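Local coordinates for metallo-beta-lactamase domain-containing protein (Enterococcus faecalis, PDB 2AZ4) that is of unknown function but binds two zinc ions in a metallo-beta-lactamase fold and may act as an RNA-binding exonuclease, at residues 91-96 with 114-119; 167-172 with 261-266; 119-124 with 139-144. One frame throughout, in Å; residues are numbered along the deposited sequence.

Interaction 1: 91-96 with 114-119. With ZN (zinc ion), chain C; ZN (zinc ion), chain D.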
loop_
_atom_site.group_PDB
_atom_site.type_symbol
_atom_site.label_atom_id
_atom_site.label_comp_id
_atom_site.label_asym_id
_atom_site.label_seq_id
_atom_site.Cartn_x
_atom_site.Cartn_y
_atom_site.Cartn_z
ATOM N N SER A 91 -0.944 -7.191 4.951
ATOM C CA SER A 91 -2.156 -6.396 4.934
ATOM C C SER A 91 -2.475 -5.920 3.515
ATOM O O SER A 91 -3.618 -5.980 3.099
ATOM C CB SER A 91 -2.077 -5.206 5.924
ATOM O OG SER A 91 -1.273 -4.115 5.469
ATOM N N HIS A 92 -1.461 -5.431 2.808
ATOM C CA HIS A 92 -1.609 -4.935 1.443
ATOM C C HIS A 92 -0.248 -4.793 0.736
ATOM O O HIS A 92 0.813 -4.971 1.347
ATOM C CB HIS A 92 -2.426 -3.625 1.394
ATOM C CG HIS A 92 -1.770 -2.458 2.079
ATOM N ND1 HIS A 92 -1.432 -2.467 3.416
ATOM C CD2 HIS A 92 -1.410 -1.237 1.615
ATOM C CE1 HIS A 92 -0.914 -1.297 3.751
ATOM N NE2 HIS A 92 -0.870 -0.540 2.672
ATOM N N ALA A 93 -0.287 -4.446 -0.550
ATOM C CA ALA A 93 0.884 -4.458 -1.425
ATOM C C ALA A 93 1.923 -3.329 -1.251
ATOM O O ALA A 93 3.095 -3.478 -1.671
ATOM C CB ALA A 93 0.437 -4.535 -2.879
ATOM N N HIS A 94 1.511 -2.218 -0.652
ATOM C CA HIS A 94 2.390 -1.056 -0.539
ATOM C C HIS A 94 3.779 -1.417 -0.034
ATOM O O HIS A 94 3.936 -2.304 0.797
ATOM C CB HIS A 94 1.732 0.069 0.287
ATOM C CG HIS A 94 0.672 0.808 -0.469
ATOM N ND1 HIS A 94 -0.296 1.569 0.145
ATOM C CD2 HIS A 94 0.442 0.920 -1.801
ATOM C CE1 HIS A 94 -1.094 2.100 -0.764
ATOM N NE2 HIS A 94 -0.669 1.724 -1.956
ATOM N N LEU A 95 4.779 -0.728 -0.570
ATOM C CA LEU A 95 6.192 -1.040 -0.327
ATOM C C LEU A 95 6.580 -1.139 1.169
ATOM O O LEU A 95 7.363 -2.033 1.572
ATOM C CB LEU A 95 7.052 0.038 -1.015
ATOM C CG LEU A 95 8.559 -0.176 -1.176
ATOM C CD1 LEU A 95 8.868 -1.410 -2.051
ATOM C CD2 LEU A 95 9.231 1.094 -1.731
ATOM N N ASP A 96 6.022 -0.216 1.961
ATOM C CA ASP A 96 6.320 -0.085 3.395
ATOM C C ASP A 96 5.711 -1.218 4.222
ATOM O O ASP A 96 5.959 -1.309 5.427
ATOM C CB ASP A 96 5.936 1.315 3.934
ATOM C CG ASP A 96 4.456 1.660 3.719
ATOM O OD1 ASP A 96 3.949 1.488 2.574
ATOM O OD2 ASP A 96 3.789 2.125 4.687
ATOM N N LYS A 114 -6.077 -12.426 -2.215
ATOM C CA LYS A 114 -5.665 -12.751 -3.584
ATOM C C LYS A 114 -5.385 -11.533 -4.483
ATOM O O LYS A 114 -4.464 -11.585 -5.297
ATOM C CB LYS A 114 -6.641 -13.751 -4.247
ATOM C CG LYS A 114 -8.009 -13.206 -4.566
ATOM C CD LYS A 114 -8.980 -14.331 -4.980
ATOM C CE LYS A 114 -10.409 -13.808 -5.201
ATOM N NZ LYS A 114 -11.060 -13.385 -3.901
ATOM N N GLU A 115 -6.133 -10.445 -4.312
ATOM C CA GLU A 115 -5.921 -9.231 -5.097
ATOM C C GLU A 115 -4.573 -8.554 -4.780
ATOM O O GLU A 115 -3.886 -8.077 -5.679
ATOM C CB GLU A 115 -7.080 -8.233 -4.908
ATOM C CG GLU A 115 -8.446 -8.804 -5.361
ATOM C CD GLU A 115 -9.141 -9.640 -4.290
ATOM O OE1 GLU A 115 -8.577 -9.820 -3.175
ATOM O OE2 GLU A 115 -10.260 -10.134 -4.569
ATOM N N THR A 116 -4.200 -8.528 -3.500
ATOM C CA THR A 116 -2.881 -8.042 -3.109
ATOM C C THR A 116 -1.762 -8.818 -3.818
ATOM O O THR A 116 -0.758 -8.232 -4.269
ATOM C CB THR A 116 -2.696 -8.135 -1.582
ATOM O OG1 THR A 116 -3.543 -7.155 -0.947
ATOM C CG2 THR A 116 -1.218 -7.870 -1.208
ATOM N N LYS A 117 -1.922 -10.138 -3.879
ATOM C CA LYS A 117 -0.963 -10.982 -4.601
ATOM C C LYS A 117 -0.829 -10.592 -6.100
ATOM O O LYS A 117 0.297 -10.470 -6.616
ATOM C CB LYS A 117 -1.330 -12.461 -4.414
ATOM C CG LYS A 117 -0.421 -13.449 -5.149
ATOM C CD LYS A 117 -0.984 -14.849 -5.039
ATOM C CE LYS A 117 -0.217 -15.776 -5.973
ATOM N NZ LYS A 117 -0.486 -17.224 -5.727
ATOM N N MET A 118 -1.971 -10.394 -6.780
ATOM C CA MET A 118 -2.005 -9.894 -8.161
ATOM C C MET A 118 -1.274 -8.563 -8.318
ATOM O O MET A 118 -0.428 -8.419 -9.212
ATOM C CB MET A 118 -3.445 -9.686 -8.657
ATOM C CG MET A 118 -4.228 -10.958 -8.857
ATOM S SD MET A 118 -5.979 -10.762 -9.319
ATOM C CE MET A 118 -6.026 -12.396 -9.931
ATOM N N ILE A 119 -1.668 -7.577 -7.498
ATOM C CA ILE A 119 -1.049 -6.236 -7.483
ATOM C C ILE A 119 0.478 -6.305 -7.354
ATOM O O ILE A 119 1.219 -5.734 -8.155
ATOM C CB ILE A 119 -1.682 -5.338 -6.348
ATOM C CG1 ILE A 119 -3.175 -5.076 -6.601
ATOM C CG2 ILE A 119 -0.948 -3.999 -6.167
ATOM C CD1 ILE A 119 -3.482 -4.614 -7.999
HETATM ZN ZN ZN C . -0.701 1.732 2.424
HETATM ZN ZN ZN D . 1.519 2.129 5.118
HETATM O O HOH W 1 -4.425 -8.381 1.803
HETATM O O HOH W 2 -2.954 -4.661 -1.651
HETATM O O HOH W 3 1.559 2.055 2.783
HETATM O O HOH W 4 -0.179 3.862 2.394
HETATM O O HOH W 5 1.392 4.398 4.559
#
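Ala93 and Thr116 bring the two backbones together, with Ala93 CA and Thr116 CA 5.5 Å apart where the loop 91-96 passes the first turns of the helix 114-119. No direct hydrogen bond joins the segments. The Thr116 methyl CG2 lies against the peptide between His92 and Ala93, 3.6 Å from Ala93 N. The hydroxyl is the second branch of Thr116. It is turned beside its own backbone N (chi1 -70°), where it meets two waters. One accepts from Ala93 N and lies 2.7 Å from Thr116 OG1. The other donates to Ser91 O and is also bonded to Thr116 OG1. One helix turn on, Ile119 offers its CG2 methyl to the Ala93 methyl, with Ile119 CG2 3.6 Å from Ala93 CB.

The far side of the loop carries the metal ligands. His92, His94 and Asp96, with His97, form the HxHxDH motif of the metallo-beta-lactamase fold. His92 NE2 and His94 ND1 bind one zinc ion. Asp96 OD2 binds the other, at 2.3 Å. A shared water bridges the two metals and donates to Asp96 OD1. His92 ND1 gives its N-H to Ser91 OG at 2.6 Å, in the ring plane, which helps to fix the rotation of the imidazole. His167 and Asp189 complete the protein ligands of the first zinc.

Loop 91-96 follows strand 85-89, and helix 114-123 follows the adjacent parallel strand 110-113. Beyond this contact, Ile119 packs on Leu288 and Val292 of helix 283-293.

Interaction 2: 167-172 with 261-266. With ZN (zinc ion), chain C.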
loop_
_atom_site.group_PDB
_atom_site.type_symbol
_atom_site.label_atom_id
_atom_site.label_comp_id
_atom_site.label_asym_id
_atom_site.label_seq_id
_atom_site.Cartn_x
_atom_site.Cartn_y
_atom_site.Cartn_z
ATOM N N HIS A 167 -8.800 1.155 1.442
ATOM C CA HIS A 167 -7.478 1.812 1.369
ATOM C C HIS A 167 -7.205 2.078 -0.128
ATOM O O HIS A 167 -7.897 1.545 -0.988
ATOM C CB HIS A 167 -6.407 0.924 2.046
ATOM C CG HIS A 167 -5.041 1.550 2.141
ATOM N ND1 HIS A 167 -4.831 2.838 2.582
ATOM C CD2 HIS A 167 -3.812 1.039 1.887
ATOM C CE1 HIS A 167 -3.537 3.110 2.552
ATOM N NE2 HIS A 167 -2.892 2.032 2.150
ATOM N N ASP A 168 -6.242 2.922 -0.452
ATOM C CA ASP A 168 -5.959 3.210 -1.853
ATOM C C ASP A 168 -5.161 2.092 -2.546
ATOM O O ASP A 168 -4.900 2.205 -3.734
ATOM C CB ASP A 168 -5.302 4.598 -2.043
ATOM C CG ASP A 168 -3.987 4.732 -1.311
ATOM O OD1 ASP A 168 -3.734 3.898 -0.436
ATOM O OD2 ASP A 168 -3.183 5.666 -1.599
ATOM N N ALA A 169 -4.745 1.050 -1.802
ATOM C CA ALA A 169 -4.270 -0.194 -2.416
ATOM C C ALA A 169 -5.462 -1.129 -2.471
ATOM O O ALA A 169 -6.056 -1.436 -1.425
ATOM C CB ALA A 169 -3.143 -0.860 -1.605
ATOM N N TYR A 170 -5.826 -1.559 -3.671
ATOM C CA TYR A 170 -6.878 -2.561 -3.841
ATOM C C TYR A 170 -6.435 -3.872 -3.180
ATOM O O TYR A 170 -5.260 -4.214 -3.210
ATOM C CB TYR A 170 -7.198 -2.771 -5.329
ATOM C CG TYR A 170 -8.455 -3.593 -5.552
ATOM C CD1 TYR A 170 -9.713 -3.074 -5.227
ATOM C CD2 TYR A 170 -8.383 -4.884 -6.075
ATOM C CE1 TYR A 170 -10.879 -3.830 -5.415
ATOM C CE2 TYR A 170 -9.551 -5.659 -6.266
ATOM C CZ TYR A 170 -10.778 -5.117 -5.935
ATOM O OH TYR A 170 -11.932 -5.851 -6.125
ATOM N N GLY A 171 -7.377 -4.574 -2.553
ATOM C CA GLY A 171 -7.094 -5.807 -1.829
ATOM C C GLY A 171 -6.552 -5.663 -0.414
ATOM O O GLY A 171 -6.097 -6.644 0.194
ATOM N N ALA A 172 -6.608 -4.443 0.113
ATOM C CA ALA A 172 -6.116 -4.114 1.455
ATOM C C ALA A 172 -6.981 -4.775 2.508
ATOM O O ALA A 172 -8.205 -4.881 2.329
ATOM C CB ALA A 172 -6.101 -2.601 1.677
ATOM N N TYR A 261 -1.223 5.844 -9.206
ATOM C CA TYR A 261 -0.334 4.825 -8.675
ATOM C C TYR A 261 -0.983 3.475 -8.951
ATOM O O TYR A 261 -2.143 3.324 -8.671
ATOM C CB TYR A 261 -0.064 5.053 -7.185
ATOM C CG TYR A 261 1.023 4.139 -6.705
ATOM C CD1 TYR A 261 2.361 4.396 -7.035
ATOM C CD2 TYR A 261 0.718 2.980 -5.996
ATOM C CE1 TYR A 261 3.386 3.519 -6.640
ATOM C CE2 TYR A 261 1.720 2.102 -5.591
ATOM C CZ TYR A 261 3.053 2.384 -5.914
ATOM O OH TYR A 261 4.062 1.528 -5.518
ATOM N N PRO A 262 -0.249 2.497 -9.520
ATOM C CA PRO A 262 -0.915 1.282 -10.048
ATOM C C PRO A 262 -1.671 0.391 -9.048
ATOM O O PRO A 262 -2.604 -0.322 -9.436
ATOM C CB PRO A 262 0.242 0.484 -10.689
ATOM C CG PRO A 262 1.351 1.447 -10.856
ATOM C CD PRO A 262 1.215 2.423 -9.709
ATOM N N ALA A 263 -1.277 0.415 -7.781
ATOM C CA ALA A 263 -2.011 -0.336 -6.758
ATOM C C ALA A 263 -3.450 0.174 -6.549
ATOM O O ALA A 263 -4.300 -0.566 -6.052
ATOM C CB ALA A 263 -1.228 -0.376 -5.430
ATOM N N ASN A 264 -3.725 1.421 -6.937
ATOM C CA ASN A 264 -5.103 1.954 -6.862
ATOM C C ASN A 264 -5.922 1.610 -8.096
ATOM O O ASN A 264 -6.351 2.489 -8.861
ATOM C CB ASN A 264 -5.121 3.472 -6.611
ATOM C CG ASN A 264 -6.408 3.926 -5.973
ATOM O OD1 ASN A 264 -7.437 3.243 -6.059
ATOM N ND2 ASN A 264 -6.369 5.086 -5.319
ATOM N N VAL A 265 -6.172 0.316 -8.276
ATOM C CA VAL A 265 -6.775 -0.185 -9.508
ATOM C C VAL A 265 -8.200 0.343 -9.663
ATOM O O VAL A 265 -8.640 0.638 -10.766
ATOM C CB VAL A 265 -6.774 -1.716 -9.565
ATOM C CG1 VAL A 265 -7.004 -2.168 -10.988
ATOM C CG2 VAL A 265 -5.417 -2.275 -9.125
ATOM N N GLU A 266 -8.909 0.481 -8.545
ATOM C CA GLU A 266 -10.291 0.960 -8.592
ATOM C C GLU A 266 -10.426 2.403 -9.026
ATOM O O GLU A 266 -11.445 2.765 -9.605
ATOM C CB GLU A 266 -10.983 0.772 -7.247
ATOM C CG GLU A 266 -11.584 -0.596 -7.040
ATOM C CD GLU A 266 -12.601 -0.586 -5.903
ATOM O OE1 GLU A 266 -13.762 -0.173 -6.138
ATOM O OE2 GLU A 266 -12.219 -0.947 -4.777
HETATM ZN ZN ZN C . -0.701 1.732 2.424
HETATM O O HOH W 6 -9.342 0.276 -3.235
HETATM O O HOH W 4 -0.179 3.862 2.394
HETATM O O HOH W 3 1.559 2.055 2.783
#
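Tyr170 gives the largest share of this contact, both through its backbone and through its ring. Tyr170 N donates to Ala263 O at 3.0 Å in a nearly straight bond (174°). The donor is tilted from the carbonyl plane. The side chain swings out with CG anti to its backbone N (chi1 -169°), which carries the ring over to Glu266. Glu266 OE2 meets the ring at its edge, near the ring plane, 3.2 Å from Tyr170 CE1. Carboxylate and ring planes stand 83° apart. The oxygen therefore faces the ring C-H groups, which are probably slightly positive. Tyr170 CB also touches Val265 CG2.

Asp168 contributes through its carbonyl and its CB. Asp168 O lies 3.1 Å from Asn264 CA, close over the start of the Asn264 side chain. Asp168 CB comes within 3.5 Å of Asn264 ND2. Asn264 is the N-cap of helix 265-274, and its OD1 accepts from a backbone N of the first turn. OD1 also bonds His195 NE2, and ND2 bonds Glu237. Asp168 OD1 lies over one face of the His167 ring, toward its rim; His167 NE2 binds zinc. Ala263 completes the interface, with Ala263 CB 4.3 Å from Ala169 CB.

Loop 167-172 links strands 158-164 and 173-179 of the metallo-beta-lactamase fold. Segment 261-266 leaves strand 256-260 of the separate parallel sheet and starts helix 265-274. The contact thus joins the zinc site to that parallel-sheet region, an arrangement consistent with the inserted domain of beta-CASP nucleases. Helix 114-123 touches Tyr170, Ala263 and Val265, while Phe293 of helix 283-293 meets the Tyr170 ring edge-to-face.

Interaction 3: 119-124 with 139-144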
loop_
_atom_site.group_PDB
_atom_site.type_symbol
_atom_site.label_atom_id
_atom_site.label_comp_id
_atom_site.label_asym_id
_atom_site.label_seq_id
_atom_site.Cartn_x
_atom_site.Cartn_y
_atom_site.Cartn_z
ATOM N N ILE A 119 -1.668 -7.577 -7.498
ATOM C CA ILE A 119 -1.049 -6.236 -7.483
ATOM C C ILE A 119 0.478 -6.305 -7.354
ATOM O O ILE A 119 1.219 -5.734 -8.155
ATOM C CB ILE A 119 -1.682 -5.338 -6.348
ATOM C CG1 ILE A 119 -3.175 -5.076 -6.601
ATOM C CG2 ILE A 119 -0.948 -3.999 -6.167
ATOM C CD1 ILE A 119 -3.482 -4.614 -7.999
ATOM N N LEU A 120 0.937 -7.031 -6.346
ATOM C CA LEU A 120 2.335 -7.090 -5.987
ATOM C C LEU A 120 3.146 -7.681 -7.130
ATOM O O LEU A 120 4.207 -7.148 -7.492
ATOM C CB LEU A 120 2.474 -7.961 -4.742
ATOM C CG LEU A 120 3.494 -7.717 -3.640
ATOM C CD1 LEU A 120 3.934 -6.242 -3.490
ATOM C CD2 LEU A 120 2.908 -8.261 -2.345
ATOM N N ASN A 121 2.637 -8.770 -7.707
ATOM C CA ASN A 121 3.337 -9.443 -8.791
ATOM C C ASN A 121 3.491 -8.521 -10.014
ATOM O O ASN A 121 4.466 -8.619 -10.749
ATOM C CB ASN A 121 2.652 -10.763 -9.155
ATOM C CG ASN A 121 3.174 -11.924 -8.343
ATOM O OD1 ASN A 121 2.561 -12.339 -7.381
ATOM N ND2 ASN A 121 4.339 -12.421 -8.705
ATOM N N SER A 122 2.527 -7.621 -10.198
ATOM C CA SER A 122 2.582 -6.598 -11.238
ATOM C C SER A 122 3.509 -5.439 -10.854
ATOM O O SER A 122 4.350 -5.020 -11.661
ATOM C CB SER A 122 1.176 -6.072 -11.521
ATOM O OG SER A 122 1.205 -4.990 -12.427
ATOM N N LEU A 123 3.369 -4.914 -9.636
ATOM C CA LEU A 123 4.310 -3.905 -9.154
ATOM C C LEU A 123 5.761 -4.358 -9.340
ATOM O O LEU A 123 6.627 -3.534 -9.694
ATOM C CB LEU A 123 4.043 -3.503 -7.695
ATOM C CG LEU A 123 2.762 -2.696 -7.395
ATOM C CD1 LEU A 123 2.527 -2.507 -5.896
ATOM C CD2 LEU A 123 2.764 -1.358 -8.109
ATOM N N ASN A 124 6.009 -5.656 -9.148
ATOM C CA ASN A 124 7.372 -6.202 -9.186
ATOM C C ASN A 124 7.768 -6.917 -10.485
ATOM O O ASN A 124 8.674 -7.779 -10.493
ATOM C CB ASN A 124 7.622 -7.141 -7.997
ATOM C CG ASN A 124 9.107 -7.317 -7.706
ATOM O OD1 ASN A 124 9.867 -6.344 -7.720
ATOM N ND2 ASN A 124 9.522 -8.553 -7.432
ATOM N N ASN A 139 13.306 -10.255 -11.062
ATOM C CA ASN A 139 11.858 -10.029 -10.980
ATOM C C ASN A 139 11.020 -11.180 -10.371
ATOM O O ASN A 139 9.779 -11.144 -10.409
ATOM C CB ASN A 139 11.303 -9.600 -12.340
ATOM C CG ASN A 139 11.409 -10.695 -13.385
ATOM O OD1 ASN A 139 11.900 -11.807 -13.117
ATOM N ND2 ASN A 139 10.938 -10.391 -14.584
ATOM N N PHE A 140 11.688 -12.194 -9.821
ATOM C CA PHE A 140 11.001 -13.222 -9.034
ATOM C C PHE A 140 10.238 -12.632 -7.829
ATOM O O PHE A 140 10.771 -11.796 -7.100
ATOM C CB PHE A 140 12.014 -14.248 -8.553
ATOM C CG PHE A 140 11.490 -15.214 -7.516
ATOM C CD1 PHE A 140 10.951 -16.434 -7.899
ATOM C CD2 PHE A 140 11.568 -14.908 -6.160
ATOM C CE1 PHE A 140 10.500 -17.349 -6.950
ATOM C CE2 PHE A 140 11.115 -15.806 -5.206
ATOM C CZ PHE A 140 10.581 -17.033 -5.598
ATOM N N THR A 141 8.998 -13.077 -7.635
ATOM C CA THR A 141 8.259 -12.787 -6.406
ATOM C C THR A 141 7.928 -14.118 -5.750
ATOM O O THR A 141 7.426 -15.023 -6.413
ATOM C CB THR A 141 6.969 -12.016 -6.665
ATOM O OG1 THR A 141 7.265 -10.789 -7.343
ATOM C CG2 THR A 141 6.277 -11.698 -5.356
ATOM N N ARG A 142 8.224 -14.240 -4.460
ATOM C CA ARG A 142 7.977 -15.484 -3.734
ATOM C C ARG A 142 6.480 -15.839 -3.641
ATOM O O ARG A 142 5.603 -14.989 -3.908
ATOM C CB ARG A 142 8.673 -15.461 -2.362
ATOM C CG ARG A 142 8.005 -14.568 -1.286
ATOM C CD ARG A 142 6.985 -15.374 -0.479
ATOM N NE ARG A 142 7.660 -16.067 0.578
ATOM C CZ ARG A 142 7.223 -17.086 1.297
ATOM N NH1 ARG A 142 6.039 -17.662 1.115
ATOM N NH2 ARG A 142 8.039 -17.530 2.239
ATOM N N GLU A 143 6.200 -17.103 -3.327
ATOM C CA GLU A 143 4.821 -17.607 -3.259
ATOM C C GLU A 143 3.985 -16.837 -2.224
ATOM O O GLU A 143 4.486 -16.516 -1.134
ATOM C CB GLU A 143 4.807 -19.106 -2.897
ATOM C CG GLU A 143 5.504 -20.014 -3.904
ATOM C CD GLU A 143 5.553 -21.487 -3.483
ATOM O OE1 GLU A 143 5.050 -21.837 -2.394
ATOM O OE2 GLU A 143 6.100 -22.295 -4.267
ATOM N N MET A 144 2.727 -16.554 -2.578
ATOM C CA MET A 144 1.727 -16.021 -1.647
ATOM C C MET A 144 0.490 -16.896 -1.776
ATOM O O MET A 144 0.088 -17.247 -2.887
ATOM C CB MET A 144 1.357 -14.559 -2.003
ATOM C CG MET A 144 2.450 -13.537 -1.616
ATOM S SD MET A 144 2.086 -11.866 -2.103
ATOM C CE MET A 144 3.025 -11.773 -3.605
HETATM O O HOH W 7 7.203 -10.296 -10.195
#
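Leu120 and Met144 form the closely packed apolar end of this contact. Their side chains cross at about a right angle, and Leu120 CD2 lies 3.7 Å from Met144 SD. The thioether is bent at chi3 (-98°). This bend folds Met144 CE back over the leucine, 4.0 Å from Leu120 CB. Both residues are buried.

A second firm point lies at the end of the helix. Asn124 ND2 donates to Thr141 OG1 at 3.2 Å, almost straight (173°) and in the plane of the amide. The amide is held at its other end too, because Asn124 OD1 accepts from the backbone N of Phe129 and Leu130. These bonds fix the orientation of the amide and satisfy a buried polar group. Between the two points the Asn121 side chain leans against Thr141.

The other side of the contact is looser and wetter. Around Asn139, which is exposed, a water fills in where the backbones do not bond to each other. It donates to Asn139 O at 2.7 Å and also lies 2.9 Å from Thr141 OG1. Its approach to Asn121 O is longer. Asn139 turns its own amide away from the helix, and its ND2 donates to Arg125 O.

The contact closes the long connection from helix 114-123 to strand 145-147, an edge strand of its sheet within this chain. Arg142, buried and pointing away from the helix, ties this connection to the backbone at Leu104 and Val108 through its NH2. Met144 rests on Leu110 and Thr112 of the neighbouring strand 110-113, and Lys117 of the same helix donates to Met144 O.

Interactions 1 and 3 use successive parts of helix 114-123 and share Ile119. Interaction 1 is buried and close to the metals; its polar links run through water. Interaction 3 lies further out and is partly buried. It combines leucine-methionine packing with one direct amide-to-hydroxyl bond, and of its touching residues only Asn139 is exposed. Interaction 2 is partly buried and differs again, with a direct backbone bond between two regions of the fold. Interactions 1 and 2 supply ligands to the same zinc ion. Ile119 also packs on Val265 and Ala263 of interaction 2. Thr116 OG1 makes a weak hydrogen bond to Gly171 O.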